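Local atomic coordinates of amine oxidase (Emericella nidulans, PDB entry 3PGB), a protein that probably oxidises primary amines to aldehydes at the expense of oxygen, using a copper ion and a topaquinone cofactor formed from one of its own tyrosines. Residues V554-V559 and N572-G577; P620-A625 and T712-V717; R614-L619 and L722-G727. One frame throughout, in Å; residues are numbered along the deposited sequence.

Contact 1: residues V554-V559 and N572-G577; sequences VSVVPV and NTMQLG
V554-V559 and N572-G577 pair as the two antiparallel strands of a long β hairpin, the kind of arm that copper amine oxidases extend onto the other subunit of the dimer. The local strand directions lie 144° apart, as in a twisted antiparallel ribbon. S555, V557 and V559 form hydrogen-bonded pairs with G577, Q575 and T573, whereas V556-L576 and P558-M574 are non-hydrogen-bonded pairs. In the middle rung, V557 N reaches Q575 O at 3.0 Å, and Q575 N returns a bond to V557 O at 2.9 Å. The last rung is uneven: T573 N to V559 O measures 2.9 Å, but V559 N to T573 O stretches to 3.3 Å and is weak.

V556, M574 and L576 share one face. M574 has CG between its backbone N and carbonyl carbon (chi1 64°) and is extended beyond, which carries SD obliquely across V556, 3.6 Å from its CG1, before the end of the chain leads away. L576 CD2 slants across to V554 CG1 at 3.8 Å and also approaches V556 CG2. On the other face, the extended Q575 side chain lies at about a right angle to V559. Its CB meets V559 CG2 at 3.7 Å, while NE2 comes against CG1 of the same valine.

N572 OD1 bonds T560 OG1 of its own chain, while N572 N and ND2 bond S633 OG and N631 O of the second subunit, whose M531 packs on V556 and H388 on M574. Strand 597-603 flanks 548-562: S555 OG bonds T597 OG1, V554 bonds Q598 through the backbone, and V556 bonds Q596 just before that strand.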
ATOM      1  N   VAL A 554     -17.542   8.591   8.443  1.00 15.64           N
ATOM      2  CA  VAL A 554     -17.117   9.969   8.471  1.00 15.85           C
ATOM      3  C   VAL A 554     -16.592  10.260   7.096  1.00 16.49           C
ATOM      4  O   VAL A 554     -15.610   9.656   6.655  1.00 16.61           O
ATOM      5  CB  VAL A 554     -16.022  10.223   9.502  1.00 15.88           C
ATOM      6  CG1 VAL A 554     -15.555  11.677   9.430  1.00 15.50           C
ATOM      7  CG2 VAL A 554     -16.534   9.888  10.885  1.00 15.95           C
ATOM      8  N   SER A 555     -17.253  11.198   6.428  1.00 16.92           N
ATOM      9  CA  SER A 555     -17.031  11.443   5.026  1.00 17.03           C
ATOM     10  C   SER A 555     -16.527  12.866   4.828  1.00 16.80           C
ATOM     11  O   SER A 555     -16.924  13.772   5.551  1.00 16.59           O
ATOM     12  CB  SER A 555     -18.347  11.220   4.278  1.00 17.19           C
ATOM     13  OG  SER A 555     -18.184  10.242   3.268  1.00 18.57           O
ATOM     14  N   VAL A 556     -15.642  13.051   3.855  1.00 16.93           N
ATOM     15  CA  VAL A 556     -15.185  14.382   3.468  1.00 17.08           C
ATOM     16  C   VAL A 556     -15.869  14.703   2.152  1.00 17.28           C
ATOM     17  O   VAL A 556     -15.650  14.012   1.161  1.00 17.68           O
ATOM     18  CB  VAL A 556     -13.648  14.440   3.312  1.00 17.01           C
ATOM     19  CG1 VAL A 556     -13.201  15.831   2.921  1.00 16.46           C
ATOM     20  CG2 VAL A 556     -12.973  14.019   4.605  1.00 16.47           C
ATOM     21  N   VAL A 557     -16.718  15.730   2.154  1.00 17.57           N
ATOM     22  CA  VAL A 557     -17.574  16.039   1.005  1.00 17.59           C
ATOM     23  C   VAL A 557     -17.603  17.535   0.693  1.00 17.81           C
ATOM     24  O   VAL A 557     -17.467  18.359   1.594  1.00 17.67           O
ATOM     25  CB  VAL A 557     -19.023  15.537   1.238  1.00 17.66           C
ATOM     26  CG1 VAL A 557     -19.038  14.020   1.384  1.00 17.96           C
ATOM     27  CG2 VAL A 557     -19.645  16.194   2.462  1.00 17.09           C
ATOM     28  N   PRO A 558     -17.776  17.891  -0.596  1.00 18.29           N
ATOM     29  CA  PRO A 558     -17.794  19.295  -0.998  1.00 18.48           C
ATOM     30  C   PRO A 558     -19.092  20.008  -0.647  1.00 18.92           C
ATOM     31  O   PRO A 558     -20.164  19.400  -0.649  1.00 18.96           O
ATOM     32  CB  PRO A 558     -17.627  19.221  -2.519  1.00 18.44           C
ATOM     33  CG  PRO A 558     -18.146  17.884  -2.895  1.00 18.19           C
ATOM     34  CD  PRO A 558     -17.827  16.984  -1.762  1.00 18.16           C
ATOM     35  N   VAL A 559     -18.979  21.295  -0.342  1.00 19.59           N
ATOM     36  CA  VAL A 559     -20.129  22.138  -0.033  1.00 20.17           C
ATOM     37  C   VAL A 559     -19.822  23.562  -0.446  1.00 20.95           C
ATOM     38  O   VAL A 559     -18.668  24.009  -0.359  1.00 20.82           O
ATOM     39  CB  VAL A 559     -20.461  22.167   1.487  1.00 20.12           C
ATOM     40  CG1 VAL A 559     -21.200  20.914   1.908  1.00 20.69           C
ATOM     41  CG2 VAL A 559     -19.200  22.355   2.316  1.00 19.62           C
ATOM     42  N   ASN A 572     -16.754  27.964  -1.855  1.00 23.44           N
ATOM     43  CA  ASN A 572     -16.676  26.573  -2.254  1.00 22.99           C
ATOM     44  C   ASN A 572     -15.571  25.905  -1.444  1.00 22.50           C
ATOM     45  O   ASN A 572     -14.385  26.200  -1.614  1.00 22.18           O
ATOM     46  CB  ASN A 572     -16.426  26.466  -3.754  1.00 23.02           C
ATOM     47  CG  ASN A 572     -17.502  27.168  -4.575  1.00 23.49           C
ATOM     48  OD1 ASN A 572     -18.657  27.272  -4.151  1.00 24.42           O
ATOM     49  ND2 ASN A 572     -17.125  27.660  -5.749  1.00 23.48           N
ATOM     50  N   THR A 573     -15.991  25.017  -0.547  1.00 22.00           N
ATOM     51  CA  THR A 573     -15.131  24.446   0.475  1.00 21.50           C
ATOM     52  C   THR A 573     -15.465  22.963   0.612  1.00 21.15           C
ATOM     53  O   THR A 573     -15.842  22.327  -0.366  1.00 21.21           O
ATOM     54  CB  THR A 573     -15.305  25.222   1.816  1.00 21.40           C
ATOM     55  OG1 THR A 573     -14.516  24.618   2.847  1.00 21.31           O
ATOM     56  CG2 THR A 573     -16.758  25.252   2.249  1.00 21.27           C
ATOM     57  N   MET A 574     -15.291  22.409   1.806  1.00 21.05           N
ATOM     58  CA  MET A 574     -15.664  21.026   2.090  1.00 20.88           C
ATOM     59  C   MET A 574     -15.995  20.884   3.565  1.00 20.84           C
ATOM     60  O   MET A 574     -15.771  21.799   4.346  1.00 20.65           O
ATOM     61  CB  MET A 574     -14.553  20.047   1.679  1.00 20.83           C
ATOM     62  CG  MET A 574     -13.231  20.189   2.436  1.00 20.82           C
ATOM     63  SD  MET A 574     -11.966  19.056   1.807  1.00 19.99           S
ATOM     64  CE  MET A 574     -10.500  19.586   2.688  1.00 19.87           C
ATOM     65  N   GLN A 575     -16.504  19.717   3.939  1.00 21.16           N
ATOM     66  CA  GLN A 575     -17.133  19.521   5.236  1.00 21.39           C
ATOM     67  C   GLN A 575     -17.065  18.049   5.624  1.00 21.46           C
ATOM     68  O   GLN A 575     -16.869  17.182   4.766  1.00 21.47           O
ATOM     69  CB  GLN A 575     -18.591  19.959   5.117  1.00 21.61           C
ATOM     70  CG  GLN A 575     -19.374  20.053   6.398  1.00 22.43           C
ATOM     71  CD  GLN A 575     -20.835  20.379   6.141  1.00 23.01           C
ATOM     72  OE1 GLN A 575     -21.726  19.594   6.483  1.00 23.43           O
ATOM     73  NE2 GLN A 575     -21.090  21.535   5.528  1.00 22.62           N
ATOM     74  N   LEU A 576     -17.214  17.767   6.917  1.00 21.39           N
ATOM     75  CA  LEU A 576     -17.378  16.394   7.374  1.00 21.26           C
ATOM     76  C   LEU A 576     -18.851  16.037   7.293  1.00 21.26           C
ATOM     77  O   LEU A 576     -19.704  16.838   7.669  1.00 21.30           O
ATOM     78  CB  LEU A 576     -16.902  16.215   8.821  1.00 21.21           C
ATOM     79  CG  LEU A 576     -15.403  16.154   9.109  1.00 20.68           C
ATOM     80  CD1 LEU A 576     -15.175  15.766  10.564  1.00 19.51           C
ATOM     81  CD2 LEU A 576     -14.704  15.170   8.180  1.00 20.50           C
ATOM     82  N   GLY A 577     -19.143  14.840   6.800  1.00 21.17           N
ATOM     83  CA  GLY A 577     -20.495  14.298   6.836  1.00 21.38           C
ATOM     84  C   GLY A 577     -20.531  13.060   7.711  1.00 21.49           C
ATOM     85  O   GLY A 577     -19.906  12.056   7.382  1.00 21.59           O
TER

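Contact 2: residues P620-A625 and T712-V717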
ATOM      1  N   PRO A 620      -8.491   0.596   3.614  1.00 20.94           N
ATOM      2  CA  PRO A 620      -7.721  -0.237   2.698  1.00 21.52           C
ATOM      3  C   PRO A 620      -6.345   0.371   2.445  1.00 22.00           C
ATOM      4  O   PRO A 620      -6.178   1.174   1.532  1.00 22.56           O
ATOM      5  CB  PRO A 620      -8.570  -0.228   1.424  1.00 21.42           C
ATOM      6  CG  PRO A 620      -9.253   1.084   1.452  1.00 21.44           C
ATOM      7  CD  PRO A 620      -9.499   1.405   2.906  1.00 20.98           C
ATOM      8  N   SER A 621      -5.370  -0.014   3.253  1.00 22.46           N
ATOM      9  CA  SER A 621      -4.027   0.546   3.152  1.00 23.04           C
ATOM     10  C   SER A 621      -3.310   0.153   1.862  1.00 23.02           C
ATOM     11  O   SER A 621      -2.601   0.972   1.271  1.00 23.19           O
ATOM     12  CB  SER A 621      -3.183   0.127   4.359  1.00 23.16           C
ATOM     13  OG  SER A 621      -3.495   0.948   5.471  1.00 24.26           O
ATOM     14  N   ALA A 622      -3.501  -1.093   1.440  1.00 22.91           N
ATOM     15  CA  ALA A 622      -2.831  -1.631   0.262  1.00 22.86           C
ATOM     16  C   ALA A 622      -3.784  -1.861  -0.903  1.00 22.72           C
ATOM     17  O   ALA A 622      -3.433  -2.563  -1.854  1.00 23.10           O
ATOM     18  CB  ALA A 622      -2.136  -2.933   0.621  1.00 23.00           C
ATOM     19  N   GLY A 623      -4.981  -1.283  -0.839  1.00 22.46           N
ATOM     20  CA  GLY A 623      -5.970  -1.458  -1.907  1.00 22.34           C
ATOM     21  C   GLY A 623      -6.700  -2.789  -1.835  1.00 22.06           C
ATOM     22  O   GLY A 623      -6.155  -3.781  -1.352  1.00 22.21           O
ATOM     23  N   THR A 624      -7.945  -2.805  -2.307  1.00 21.70           N
ATOM     24  CA  THR A 624      -8.801  -3.990  -2.241  1.00 21.34           C
ATOM     25  C   THR A 624      -9.766  -4.018  -3.423  1.00 21.03           C
ATOM     26  O   THR A 624      -9.813  -3.078  -4.218  1.00 20.77           O
ATOM     27  CB  THR A 624      -9.629  -4.020  -0.930  1.00 21.43           C
ATOM     28  OG1 THR A 624     -10.530  -2.907  -0.898  1.00 21.11           O
ATOM     29  CG2 THR A 624      -8.728  -3.962   0.301  1.00 21.77           C
ATOM     30  N   ALA A 625     -10.533  -5.099  -3.534  1.00 20.57           N
ATOM     31  CA  ALA A 625     -11.508  -5.245  -4.611  1.00 20.24           C
ATOM     32  C   ALA A 625     -12.450  -6.401  -4.339  1.00 19.86           C
ATOM     33  O   ALA A 625     -12.023  -7.456  -3.881  1.00 19.90           O
ATOM     34  CB  ALA A 625     -10.801  -5.456  -5.945  1.00 20.31           C
ATOM     35  N   THR A 712       3.420  -6.855  -6.754  1.00 17.04           N
ATOM     36  CA  THR A 712       2.251  -6.200  -7.322  1.00 17.26           C
ATOM     37  C   THR A 712       0.944  -6.931  -7.023  1.00 17.42           C
ATOM     38  O   THR A 712      -0.106  -6.300  -6.976  1.00 17.93           O
ATOM     39  CB  THR A 712       2.427  -6.027  -8.837  1.00 17.26           C
ATOM     40  OG1 THR A 712       2.890  -7.255  -9.408  1.00 17.13           O
ATOM     41  CG2 THR A 712       3.448  -4.937  -9.121  1.00 17.39           C
ATOM     42  N   ALA A 713       0.996  -8.248  -6.822  1.00 17.41           N
ATOM     43  CA  ALA A 713      -0.188  -9.012  -6.417  1.00 17.33           C
ATOM     44  C   ALA A 713      -0.371  -8.879  -4.903  1.00 17.43           C
ATOM     45  O   ALA A 713       0.054  -9.733  -4.132  1.00 17.63           O
ATOM     46  CB  ALA A 713      -0.050 -10.469  -6.826  1.00 17.11           C
ATOM     47  N   HIS A 714      -1.021  -7.799  -4.491  1.00 17.63           N
ATOM     48  CA  HIS A 714      -1.029  -7.377  -3.096  1.00 17.85           C
ATOM     49  C   HIS A 714      -2.337  -6.664  -2.771  1.00 17.79           C
ATOM     50  O   HIS A 714      -2.899  -5.961  -3.606  1.00 17.83           O
ATOM     51  CB  HIS A 714       0.176  -6.465  -2.845  1.00 18.00           C
ATOM     52  CG  HIS A 714       0.231  -5.866  -1.474  1.00 18.51           C
ATOM     53  ND1 HIS A 714       0.003  -6.596  -0.329  1.00 20.27           N
ATOM     54  CD2 HIS A 714       0.542  -4.614  -1.064  1.00 18.93           C
ATOM     55  CE1 HIS A 714       0.143  -5.814   0.726  1.00 19.46           C
ATOM     56  NE2 HIS A 714       0.471  -4.606   0.308  1.00 18.71           N
ATOM     57  N   SER A 715      -2.819  -6.878  -1.554  1.00 17.66           N
ATOM     58  CA  SER A 715      -4.072  -6.312  -1.096  1.00 17.45           C
ATOM     59  C   SER A 715      -4.042  -6.294   0.429  1.00 17.54           C
ATOM     60  O   SER A 715      -3.584  -7.253   1.054  1.00 17.72           O
ATOM     61  CB  SER A 715      -5.241  -7.152  -1.609  1.00 17.33           C
ATOM     62  OG  SER A 715      -6.485  -6.621  -1.204  1.00 16.99           O
ATOM     63  N   GLY A 716      -4.504  -5.204   1.032  1.00 17.42           N
ATOM     64  CA  GLY A 716      -4.441  -5.083   2.478  1.00 17.21           C
ATOM     65  C   GLY A 716      -5.392  -4.068   3.068  1.00 17.08           C
ATOM     66  O   GLY A 716      -5.795  -3.115   2.404  1.00 16.96           O
ATOM     67  N   VAL A 717      -5.751  -4.306   4.329  1.00 17.15           N
ATOM     68  CA  VAL A 717      -6.523  -3.366   5.139  1.00 17.08           C
ATOM     69  C   VAL A 717      -5.752  -3.096   6.422  1.00 16.93           C
ATOM     70  O   VAL A 717      -4.852  -3.846   6.779  1.00 17.14           O
ATOM     71  CB  VAL A 717      -7.934  -3.902   5.495  1.00 17.12           C
ATOM     72  CG1 VAL A 717      -8.850  -3.847   4.285  1.00 17.10           C
ATOM     73  CG2 VAL A 717      -7.858  -5.316   6.058  1.00 17.14           C
TER
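A622 turns its CB toward the H714 imidazole, approaching it obliquely and lying nearest to NE2. The measured separation of A622 CB and H714 NE2, 3.1 Å, is shorter than a comfortable van der Waals contact, so its exact value is doubtful. The imidazole stands there because CG is anti to the backbone N (chi1 175°), and a weak bond from ND1 to V502 O ties its other nitrogen to strand 498-504.

A second group of contacts gathers at one carbonyl. G623 O receives S715 OG at 2.9 Å, in the carbonyl plane and on a lone pair, and also G716 N at 3.2 Å, tilted somewhat from that plane. Two donors therefore grip a single acceptor. The A622 N to G716 O bond, 3.2 Å long, is less well directed: the donor stands 54° out of the carbonyl plane.

These bonds continue the pairing of neighbouring antiparallel strands 613-619 and 714-722 in the β-sandwich of the enzyme domain, but in irregular form, since P620-A625 is already loop. G623 has a positive phi (79°), consistent with a turn of the chain here; its carbonyl faces the strand.

Beyond the turn, T624 CG2 lies 3.7 Å from G716 O and 4.0 Å from V717 CG1, and L694 of strand 686-698 packs against both T624 and V717. That same strand bears the copper ligand H698. S715 OG is also hydrogen-bonded to G695 N, so one hydroxyl links the loop carbonyl to this strand, and the S715 side chain lies about 7 Å from that of the copper ligand H534.

Contact 3: residues R614-L619 and L722-G727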
ATOM      1  N   ARG A 614     -15.085   6.728  21.060  1.00 18.77           N
ATOM      2  CA  ARG A 614     -13.790   6.049  20.895  1.00 18.70           C
ATOM      3  C   ARG A 614     -13.923   4.834  19.976  1.00 18.44           C
ATOM      4  O   ARG A 614     -14.910   4.102  20.047  1.00 18.49           O
ATOM      5  CB  ARG A 614     -13.226   5.633  22.253  1.00 18.62           C
ATOM      6  CG  ARG A 614     -12.949   6.805  23.201  1.00 19.37           C
ATOM      7  CD  ARG A 614     -12.518   6.329  24.594  1.00 20.83           C
ATOM      8  NE  ARG A 614     -11.317   5.499  24.523  1.00 22.42           N
ATOM      9  CZ  ARG A 614     -10.816   4.774  25.523  1.00 23.70           C
ATOM     10  NH1 ARG A 614      -9.710   4.060  25.318  1.00 24.56           N
ATOM     11  NH2 ARG A 614     -11.398   4.751  26.721  1.00 23.58           N
ATOM     12  N   GLY A 615     -12.936   4.616  19.109  1.00 18.06           N
ATOM     13  CA  GLY A 615     -13.023   3.528  18.134  1.00 17.79           C
ATOM     14  C   GLY A 615     -11.780   3.298  17.301  1.00 17.59           C
ATOM     15  O   GLY A 615     -10.688   3.733  17.666  1.00 17.94           O
ATOM     16  N   TYR A 616     -11.957   2.594  16.182  1.00 17.31           N
ATOM     17  CA  TYR A 616     -10.861   2.217  15.279  1.00 16.92           C
ATOM     18  C   TYR A 616     -11.280   2.419  13.826  1.00 17.06           C
ATOM     19  O   TYR A 616     -12.344   1.952  13.422  1.00 17.20           O
ATOM     20  CB  TYR A 616     -10.487   0.743  15.487  1.00 16.72           C
ATOM     21  CG  TYR A 616      -9.413   0.488  16.520  1.00 15.26           C
ATOM     22  CD1 TYR A 616      -9.697   0.554  17.879  1.00 14.83           C
ATOM     23  CD2 TYR A 616      -8.114   0.159  16.138  1.00 14.34           C
ATOM     24  CE1 TYR A 616      -8.707   0.307  18.837  1.00 14.79           C
ATOM     25  CE2 TYR A 616      -7.121  -0.088  17.083  1.00 13.77           C
ATOM     26  CZ  TYR A 616      -7.424  -0.011  18.428  1.00 14.03           C
ATOM     27  OH  TYR A 616      -6.452  -0.243  19.366  1.00 13.40           O
ATOM     28  N   ARG A 617     -10.457   3.115  13.044  1.00 17.23           N
ATOM     29  CA  ARG A 617     -10.729   3.296  11.618  1.00 17.49           C
ATOM     30  C   ARG A 617     -10.296   2.045  10.884  1.00 17.62           C
ATOM     31  O   ARG A 617      -9.246   1.491  11.184  1.00 17.62           O
ATOM     32  CB  ARG A 617     -10.012   4.536  11.034  1.00 17.56           C
ATOM     33  CG  ARG A 617      -9.752   4.460   9.514  1.00 17.90           C
ATOM     34  CD  ARG A 617     -10.056   5.739   8.759  1.00 18.73           C
ATOM     35  NE  ARG A 617      -8.920   6.653   8.683  1.00 19.43           N
ATOM     36  CZ  ARG A 617      -8.368   7.120   7.558  1.00 20.15           C
ATOM     37  NH1 ARG A 617      -8.820   6.769   6.355  1.00 19.48           N
ATOM     38  NH2 ARG A 617      -7.344   7.965   7.640  1.00 20.67           N
ATOM     39  N   ILE A 618     -11.119   1.603   9.937  1.00 17.77           N
ATOM     40  CA  ILE A 618     -10.738   0.550   9.011  1.00 18.15           C
ATOM     41  C   ILE A 618     -10.503   1.211   7.657  1.00 18.63           C
ATOM     42  O   ILE A 618     -11.375   1.910   7.144  1.00 18.94           O
ATOM     43  CB  ILE A 618     -11.830  -0.533   8.884  1.00 17.87           C
ATOM     44  CG1 ILE A 618     -12.129  -1.150  10.253  1.00 17.43           C
ATOM     45  CG2 ILE A 618     -11.396  -1.600   7.885  1.00 17.50           C
ATOM     46  CD1 ILE A 618     -13.241  -2.171  10.245  1.00 16.84           C
ATOM     47  N   LEU A 619      -9.321   1.009   7.089  1.00 19.12           N
ATOM     48  CA  LEU A 619      -8.997   1.590   5.792  1.00 19.53           C
ATOM     49  C   LEU A 619      -8.224   0.599   4.930  1.00 20.18           C
ATOM     50  O   LEU A 619      -7.404  -0.155   5.445  1.00 20.19           O
ATOM     51  CB  LEU A 619      -8.190   2.883   5.960  1.00 19.51           C
ATOM     52  CG  LEU A 619      -6.829   2.826   6.664  1.00 19.03           C
ATOM     53  CD1 LEU A 619      -6.011   4.043   6.296  1.00 18.58           C
ATOM     54  CD2 LEU A 619      -6.981   2.720   8.179  1.00 18.31           C
ATOM     55  N   LEU A 722      -8.748   5.521  16.442  1.00 16.05           N
ATOM     56  CA  LEU A 722      -9.407   6.739  15.992  1.00 15.82           C
ATOM     57  C   LEU A 722     -10.102   7.361  17.200  1.00 15.59           C
ATOM     58  O   LEU A 722     -11.067   6.799  17.716  1.00 15.47           O
ATOM     59  CB  LEU A 722     -10.404   6.415  14.880  1.00 15.96           C
ATOM     60  CG  LEU A 722     -10.921   7.573  14.022  1.00 15.93           C
ATOM     61  CD1 LEU A 722     -11.698   8.564  14.865  1.00 16.33           C
ATOM     62  CD2 LEU A 722      -9.785   8.268  13.293  1.00 15.84           C
ATOM     63  N   ASN A 723      -9.585   8.505  17.650  1.00 15.15           N
ATOM     64  CA  ASN A 723     -10.018   9.156  18.889  1.00 15.08           C
ATOM     65  C   ASN A 723     -10.088   8.208  20.087  1.00 15.06           C
ATOM     66  O   ASN A 723     -10.935   8.364  20.960  1.00 14.76           O
ATOM     67  CB  ASN A 723     -11.365   9.846  18.679  1.00 15.13           C
ATOM     68  CG  ASN A 723     -11.279  11.002  17.724  1.00 14.61           C
ATOM     69  OD1 ASN A 723     -10.354  11.808  17.791  1.00 14.40           O
ATOM     70  ND2 ASN A 723     -12.250  11.097  16.825  1.00 14.73           N
ATOM     71  N   TYR A 724      -9.166   7.250  20.122  1.00 15.15           N
ATOM     72  CA  TYR A 724      -9.187   6.148  21.078  1.00 15.16           C
ATOM     73  C   TYR A 724      -8.316   6.448  22.282  1.00 15.14           C
ATOM     74  O   TYR A 724      -8.676   6.140  23.423  1.00 15.12           O
ATOM     75  CB  TYR A 724      -8.671   4.896  20.385  1.00 15.24           C
ATOM     76  CG  TYR A 724      -8.793   3.628  21.185  1.00 15.83           C
ATOM     77  CD1 TYR A 724     -10.039   3.102  21.503  1.00 16.71           C
ATOM     78  CD2 TYR A 724      -7.662   2.926  21.585  1.00 16.50           C
ATOM     79  CE1 TYR A 724     -10.156   1.921  22.225  1.00 17.02           C
ATOM     80  CE2 TYR A 724      -7.767   1.752  22.302  1.00 16.92           C
ATOM     81  CZ  TYR A 724      -9.020   1.253  22.619  1.00 17.18           C
ATOM     82  OH  TYR A 724      -9.137   0.094  23.338  1.00 18.37           O
ATOM     83  N   LEU A 725      -7.153   7.034  22.011  1.00 15.03           N
ATOM     84  CA  LEU A 725      -6.186   7.387  23.046  1.00 14.90           C
ATOM     85  C   LEU A 725      -6.068   8.905  23.137  1.00 14.82           C
ATOM     86  O   LEU A 725      -6.456   9.613  22.205  1.00 14.54           O
ATOM     87  CB  LEU A 725      -4.825   6.779  22.700  1.00 14.70           C
ATOM     88  CG  LEU A 725      -4.550   5.315  23.073  1.00 14.99           C
ATOM     89  CD1 LEU A 725      -5.792   4.568  23.505  1.00 14.09           C
ATOM     90  CD2 LEU A 725      -3.851   4.584  21.916  1.00 12.81           C
ATOM     91  N   PRO A 726      -5.524   9.414  24.259  1.00 14.91           N
ATOM     92  CA  PRO A 726      -5.264  10.848  24.378  1.00 14.82           C
ATOM     93  C   PRO A 726      -4.320  11.362  23.296  1.00 14.98           C
ATOM     94  O   PRO A 726      -4.442  12.513  22.882  1.00 14.90           O
ATOM     95  CB  PRO A 726      -4.593  10.972  25.751  1.00 14.66           C
ATOM     96  CG  PRO A 726      -5.008   9.775  26.490  1.00 14.92           C
ATOM     97  CD  PRO A 726      -5.115   8.690  25.473  1.00 14.91           C
ATOM     98  N   GLY A 727      -3.386  10.513  22.855  1.00 15.10           N
ATOM     99  CA  GLY A 727      -2.411  10.887  21.833  1.00 15.18           C
ATOM    100  C   GLY A 727      -1.868   9.693  21.064  1.00 15.28           C
ATOM    101  O   GLY A 727      -2.398   8.588  21.161  1.00 15.49           O
TER
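The aromatic and cationic contacts centre on the Y724 ring, which is held between Y616 and R614. Y616 presents its edge to one face in a T-shaped (edge-to-face) stack, with ring centroids 5.0 Å apart and planes at 60°. Its CE1 sits over the centre of the Y724 ring, 3.7 Å above the plane, and its OH approaches Y724 CE2. On the opposite face the R614 guanidinium makes a cation-pi contact: CZ is 4.7 Å from the centroid of the Y724 ring and 24° off the normal. NH1 is the nearest guanidinium atom and lies toward the rim of the ring. The guanidinium is inclined to the ring, so this is not a parallel stack.

One polar side-chain contact adds to this. R614 folds back at chi3 (58°), which brings NE to Y724 O at 2.9 Å in a weak, bent bond. One tyrosine thus meets the guanidinium through both its carbonyl and its ring.

The backbone bonds form one antiparallel hydrogen-bonded pair, G615 with L722. L722 N gives a 2.9 Å bond to G615 O, and G615 N bonds L722 O at 3.2 Å. Here the ladder between strands 613-619 and 714-722 of the enzyme-domain β-sandwich ends: N723 takes a left-handed backbone conformation, and the chain leaves the sheet as a loop.

Apolar contact is lighter. L722 CB lies 4.3 Å from R617 CB, with H600 of strand 597-603 packing on both residues. Around the aromatic cluster, Y616 touches V376 and I544, while L545 packs on Y724 and R614. From the second subunit, H701 ND1 bonds N723 N and T702 OG1 bonds L725 O.

Contacts 2 and 3 lie on the same pair of neighbouring strands, 613-619 and 714-722, with centres about 21 Å apart; they meet where V717 CB packs on L619 O at 3.8 Å. Contact 3 closes one end of this pairing, the Y616 side chain lying about 11 Å from a bound calcium ion. Contact 2 lies toward the copper, about 11 Å from the S715 side chain. Contact 1 stands apart on the arm, its nearest atoms about 6 Å from contact 3 and about 11 Å from contact 2. Strand 597-603 bridges the arm and strand 613-619. All three contacts touch the second subunit.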